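Local coordinates for protein inorganic pyrophosphatase (Shewanella sp. AS-11, PDB 6LL8) that probably hydrolyses diphosphate to two phosphates, as a family II inorganic pyrophosphatase that uses divalent metal ions, at residues Leu253-Ile256 with Met257-Gly260; Val120-Met123 with Met124-Tyr128. All coordinates share one frame; numbering follows the deposited sequence.

Contact 1 of 2, residues Leu253-Ile256 with Met257-Gly260; sequences LTDI and MKEG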
loop_
_atom_site.group_PDB
_atom_site.type_symbol
_atom_site.label_atom_id
_atom_site.label_comp_id
_atom_site.label_asym_id
_atom_site.label_seq_id
_atom_site.Cartn_x
_atom_site.Cartn_y
_atom_site.Cartn_z
ATOM N N LEU A 253 -6.144 -4.190 -12.796
ATOM C CA LEU A 253 -6.482 -5.614 -12.569
ATOM C C LEU A 253 -5.170 -6.357 -12.842
ATOM O O LEU A 253 -4.724 -6.461 -13.993
ATOM C CB LEU A 253 -7.599 -6.057 -13.514
ATOM C CG LEU A 253 -8.855 -5.198 -13.504
ATOM C CD1 LEU A 253 -9.874 -5.772 -14.483
ATOM C CD2 LEU A 253 -9.455 -5.095 -12.108
ATOM N N THR A 254 -4.501 -6.777 -11.783
ATOM C CA THR A 254 -3.105 -7.224 -11.838
ATOM C C THR A 254 -3.055 -8.730 -11.655
ATOM O O THR A 254 -3.472 -9.244 -10.634
ATOM C CB THR A 254 -2.276 -6.510 -10.791
ATOM O OG1 THR A 254 -2.333 -5.105 -11.045
ATOM C CG2 THR A 254 -0.853 -7.003 -10.778
ATOM N N ASP A 255 -2.517 -9.425 -12.660
ATOM C CA ASP A 255 -2.339 -10.882 -12.628
ATOM C C ASP A 255 -0.910 -11.149 -12.195
ATOM O O ASP A 255 0.033 -10.816 -12.929
ATOM C CB ASP A 255 -2.656 -11.427 -14.017
ATOM C CG ASP A 255 -2.625 -12.930 -14.105
ATOM O OD1 ASP A 255 -1.669 -13.506 -13.574
ATOM O OD2 ASP A 255 -3.627 -13.513 -14.663
ATOM N N ILE A 256 -0.752 -11.719 -11.012
ATOM C CA ILE A 256 0.597 -11.914 -10.447
ATOM C C ILE A 256 1.326 -13.087 -11.084
ATOM O O ILE A 256 2.532 -13.194 -10.883
ATOM C CB ILE A 256 0.588 -12.009 -8.931
ATOM C CG1 ILE A 256 -0.006 -13.312 -8.417
ATOM C CG2 ILE A 256 -0.063 -10.778 -8.329
ATOM C CD1 ILE A 256 0.649 -13.846 -7.185
ATOM N N MET A 257 0.632 -13.914 -11.835
ATOM C CA MET A 257 1.311 -15.032 -12.523
ATOM C C MET A 257 1.712 -14.598 -13.947
ATOM O O MET A 257 2.859 -14.898 -14.303
ATOM C CB MET A 257 0.440 -16.296 -12.487
ATOM C CG MET A 257 -0.076 -16.645 -11.058
ATOM S SD MET A 257 1.197 -17.022 -9.779
ATOM C CE MET A 257 1.875 -18.514 -10.495
ATOM N N LYS A 258 0.872 -13.917 -14.707
ATOM C CA LYS A 258 1.242 -13.294 -16.011
ATOM C C LYS A 258 2.238 -12.157 -15.775
ATOM O O LYS A 258 2.923 -11.728 -16.715
ATOM C CB LYS A 258 0.023 -12.672 -16.727
ATOM C CG LYS A 258 -1.030 -13.652 -17.235
ATOM C CD LYS A 258 -2.288 -12.939 -17.764
ATOM C CE LYS A 258 -3.372 -13.918 -18.167
ATOM N NZ LYS A 258 -3.629 -14.929 -17.102
ATOM N N GLU A 259 2.213 -11.594 -14.575
ATOM C CA GLU A 259 3.008 -10.408 -14.210
ATOM C C GLU A 259 2.674 -9.244 -15.141
ATOM O O GLU A 259 3.567 -8.606 -15.719
ATOM C CB GLU A 259 4.498 -10.709 -14.188
ATOM C CG GLU A 259 4.858 -11.807 -13.202
ATOM C CD GLU A 259 6.325 -12.082 -12.980
ATOM O OE1 GLU A 259 7.130 -11.266 -13.407
ATOM O OE2 GLU A 259 6.639 -13.163 -12.457
ATOM N N GLY A 260 1.414 -8.891 -15.220
ATOM C CA GLY A 260 0.967 -7.709 -15.962
ATOM C C GLY A 260 -0.383 -7.259 -15.467
ATOM O O GLY A 260 -1.007 -7.952 -14.624
#
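D255 and G260 form an antiparallel hydrogen-bonded pair in which D255 N reaches G260 O at 2.9 Å and G260 N returns a longer bond of 3.3 Å to D255 O. E259, with positive phi (58°), also faces D255, its N bonding weakly to the same oxygen, so the hairpin between strands 248-255 and 260-267 of the DHHA2 domain's mixed sheet closes through a G1 beta bulge. The side chain of D255 bonds three groups of the turn. Its CG lies opposite the backbone N (chi1 -175°), carrying the carboxylate over the next residues. OD1 accepts two amides: M257 N at 2.9 Å, nearly in line with the C-O bond though bent at the hydrogen, and K258 N at 2.8 Å, from above the carboxylate plane and almost straight (171°). OD2 is taken by K258 NZ at 2.8 Å in a salt bridge, again from above the plane; the aliphatic part of K258 lies against the carboxylate. L223 N also binds OD2. OD1 thus closes an Asx turn with M257 N and bridges two successive amides, while the lysine and these amides would be expected to stabilise the buried aspartate as the anion.

Contact 2 of 2, residues Val120-Met123 with Met124-Tyr128; sequences VIKM and MYDFY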
loop_
_atom_site.group_PDB
_atom_site.type_symbol
_atom_site.label_atom_id
_atom_site.label_comp_id
_atom_site.label_asym_id
_atom_site.label_seq_id
_atom_site.Cartn_x
_atom_site.Cartn_y
_atom_site.Cartn_z
ATOM N N VAL A 120 12.329 -1.525 5.873
ATOM C CA VAL A 120 12.969 -0.372 6.541
ATOM C C VAL A 120 12.745 -0.472 8.055
ATOM O O VAL A 120 13.655 -0.194 8.840
ATOM C CB VAL A 120 12.441 0.947 5.976
ATOM C CG1 VAL A 120 13.250 2.104 6.568
ATOM C CG2 VAL A 120 12.503 0.980 4.464
ATOM N N ILE A 121 11.561 -0.865 8.516
ATOM C CA ILE A 121 11.346 -1.023 9.961
ATOM C C ILE A 121 12.299 -2.081 10.504
ATOM O O ILE A 121 12.822 -1.891 11.596
ATOM C CB ILE A 121 9.863 -1.316 10.236
ATOM C CG1 ILE A 121 9.003 -0.128 9.807
ATOM C CG2 ILE A 121 9.652 -1.651 11.694
ATOM C CD1 ILE A 121 7.512 -0.397 9.804
ATOM N N LYS A 122 12.577 -3.147 9.774
ATOM C CA LYS A 122 13.561 -4.142 10.259
ATOM C C LYS A 122 14.911 -3.456 10.420
ATOM O O LYS A 122 15.612 -3.726 11.408
ATOM C CB LYS A 122 13.584 -5.332 9.308
ATOM C CG LYS A 122 14.144 -6.597 9.900
ATOM C CD LYS A 122 15.572 -6.717 9.952
ATOM C CE LYS A 122 15.950 -8.102 10.494
ATOM N NZ LYS A 122 17.405 -8.191 10.469
ATOM N N MET A 123 15.287 -2.595 9.494
ATOM C CA MET A 123 16.556 -1.831 9.625
ATOM C C MET A 123 16.534 -0.991 10.900
ATOM O O MET A 123 17.588 -0.829 11.530
ATOM C CB MET A 123 16.780 -0.893 8.437
ATOM C CG MET A 123 17.053 -1.603 7.146
ATOM S SD MET A 123 17.001 -0.362 5.809
ATOM C CE MET A 123 17.228 -1.406 4.372
ATOM N N MET A 124 15.379 -0.474 11.279
ATOM C CA MET A 124 15.283 0.291 12.538
ATOM C C MET A 124 15.496 -0.612 13.750
ATOM O O MET A 124 16.240 -0.243 14.680
ATOM C CB MET A 124 13.935 1.003 12.596
ATOM C CG MET A 124 13.721 1.980 11.487
ATOM S SD MET A 124 12.069 2.722 11.430
ATOM C CE MET A 124 12.175 3.835 12.808
ATOM N N TYR A 125 14.908 -1.795 13.762
ATOM C CA TYR A 125 15.161 -2.739 14.857
ATOM C C TYR A 125 16.662 -3.026 14.940
ATOM O O TYR A 125 17.207 -3.079 16.053
ATOM C CB TYR A 125 14.425 -4.067 14.684
ATOM C CG TYR A 125 12.993 -4.068 15.140
ATOM C CD1 TYR A 125 11.942 -3.700 14.316
ATOM C CD2 TYR A 125 12.688 -4.602 16.374
ATOM C CE1 TYR A 125 10.631 -3.771 14.749
ATOM C CE2 TYR A 125 11.383 -4.675 16.826
ATOM C CZ TYR A 125 10.335 -4.279 16.001
ATOM O OH TYR A 125 9.047 -4.392 16.464
ATOM N N ASP A 126 17.312 -3.230 13.804
ATOM C CA ASP A 126 18.761 -3.528 13.776
ATOM C C ASP A 126 19.527 -2.343 14.356
ATOM O O ASP A 126 20.484 -2.549 15.135
ATOM C CB ASP A 126 19.276 -3.789 12.363
ATOM C CG ASP A 126 18.771 -5.037 11.677
ATOM O OD1 ASP A 126 18.302 -5.921 12.343
ATOM O OD2 ASP A 126 18.911 -5.093 10.421
ATOM N N PHE A 127 19.162 -1.143 13.983
ATOM C CA PHE A 127 19.864 0.063 14.449
ATOM C C PHE A 127 19.787 0.153 15.971
ATOM O O PHE A 127 20.791 0.490 16.623
ATOM C CB PHE A 127 19.253 1.302 13.798
ATOM C CG PHE A 127 19.821 2.597 14.304
ATOM C CD1 PHE A 127 21.093 3.016 13.952
ATOM C CD2 PHE A 127 19.089 3.388 15.176
ATOM C CE1 PHE A 127 21.605 4.203 14.459
ATOM C CE2 PHE A 127 19.612 4.564 15.676
ATOM C CZ PHE A 127 20.863 4.978 15.300
ATOM N N TYR A 128 18.614 -0.054 16.549
ATOM C CA TYR A 128 18.406 0.056 18.007
ATOM C C TYR A 128 18.819 -1.213 18.756
ATOM O O TYR A 128 18.801 -1.230 19.994
ATOM C CB TYR A 128 16.942 0.409 18.291
ATOM C CG TYR A 128 16.549 1.797 17.882
ATOM C CD1 TYR A 128 17.025 2.888 18.582
ATOM C CD2 TYR A 128 15.700 2.007 16.818
ATOM C CE1 TYR A 128 16.629 4.172 18.263
ATOM C CE2 TYR A 128 15.316 3.288 16.472
ATOM C CZ TYR A 128 15.766 4.369 17.202
ATOM O OH TYR A 128 15.343 5.619 16.849
#
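K122 and D126 meet one helical turn apart, beside the bond from D126 N to K122 O (3.0 Å), and the lysine can be followed outward to its tip. CB starts away from the following turn, and CG stands roughly opposite the backbone N (chi1 -159°). A bend at chi2 (-81°) then brings the chain back toward D126, and beyond it the chain runs extended. CD is the first atom to reach the aspartate, 3.7 Å from D126 OD1 and equally far from OD2. CE keeps a similar distance from OD1. NZ completes the salt bridge: it lies 3.1 Å from D126 OD1, which accepts through its syn lone pair, and makes a weak second bond to OD2 at 3.4 Å. The two side chains thus form an i to i+4 ion pair on the outer side of the helix, D126 being exposed and K122 partly so.

On another side of the helix, I121 and Y125 lie alongside each other, pointing the same way. I121 CG2 touches Y125 CE1 at 3.8 Å, and I121 O lies at the ring edge, near its plane, while also accepting Y125 N.

Helix 117-128 is packed on helix 14-29, where M124 meets L23 and L26, Y125 meets Y25 and L26, and Y125 OH bonds A22 O. V120, I121 and M124 rest on V93 of strand 88-94, and W110 of strand 108-111 is touched by V120 and M124, which places this helix against the parallel sheet of the DHH domain.

Overall arrangement
From the N terminus the chain first builds the parallel sheet of the DHH region and reaches contact 2, a single run of helix 117-128 that closes no long loop but joins successive turns against that sheet. More helices follow before the chain enters the mixed sheet of the DHHA2 region, where contact 1 closes a short hairpin. The contacts therefore occur in series, neither nesting nor crossing. The centres of contact 1 and contact 2 are about 32 Å apart, and the nearest atoms of contact 1 and contact 2 about 21 Å apart. Each belongs to a different family region, and the imidodiphosphate is held between the two, by residues such as H95 on one side and K204, R294 and K295 on the other.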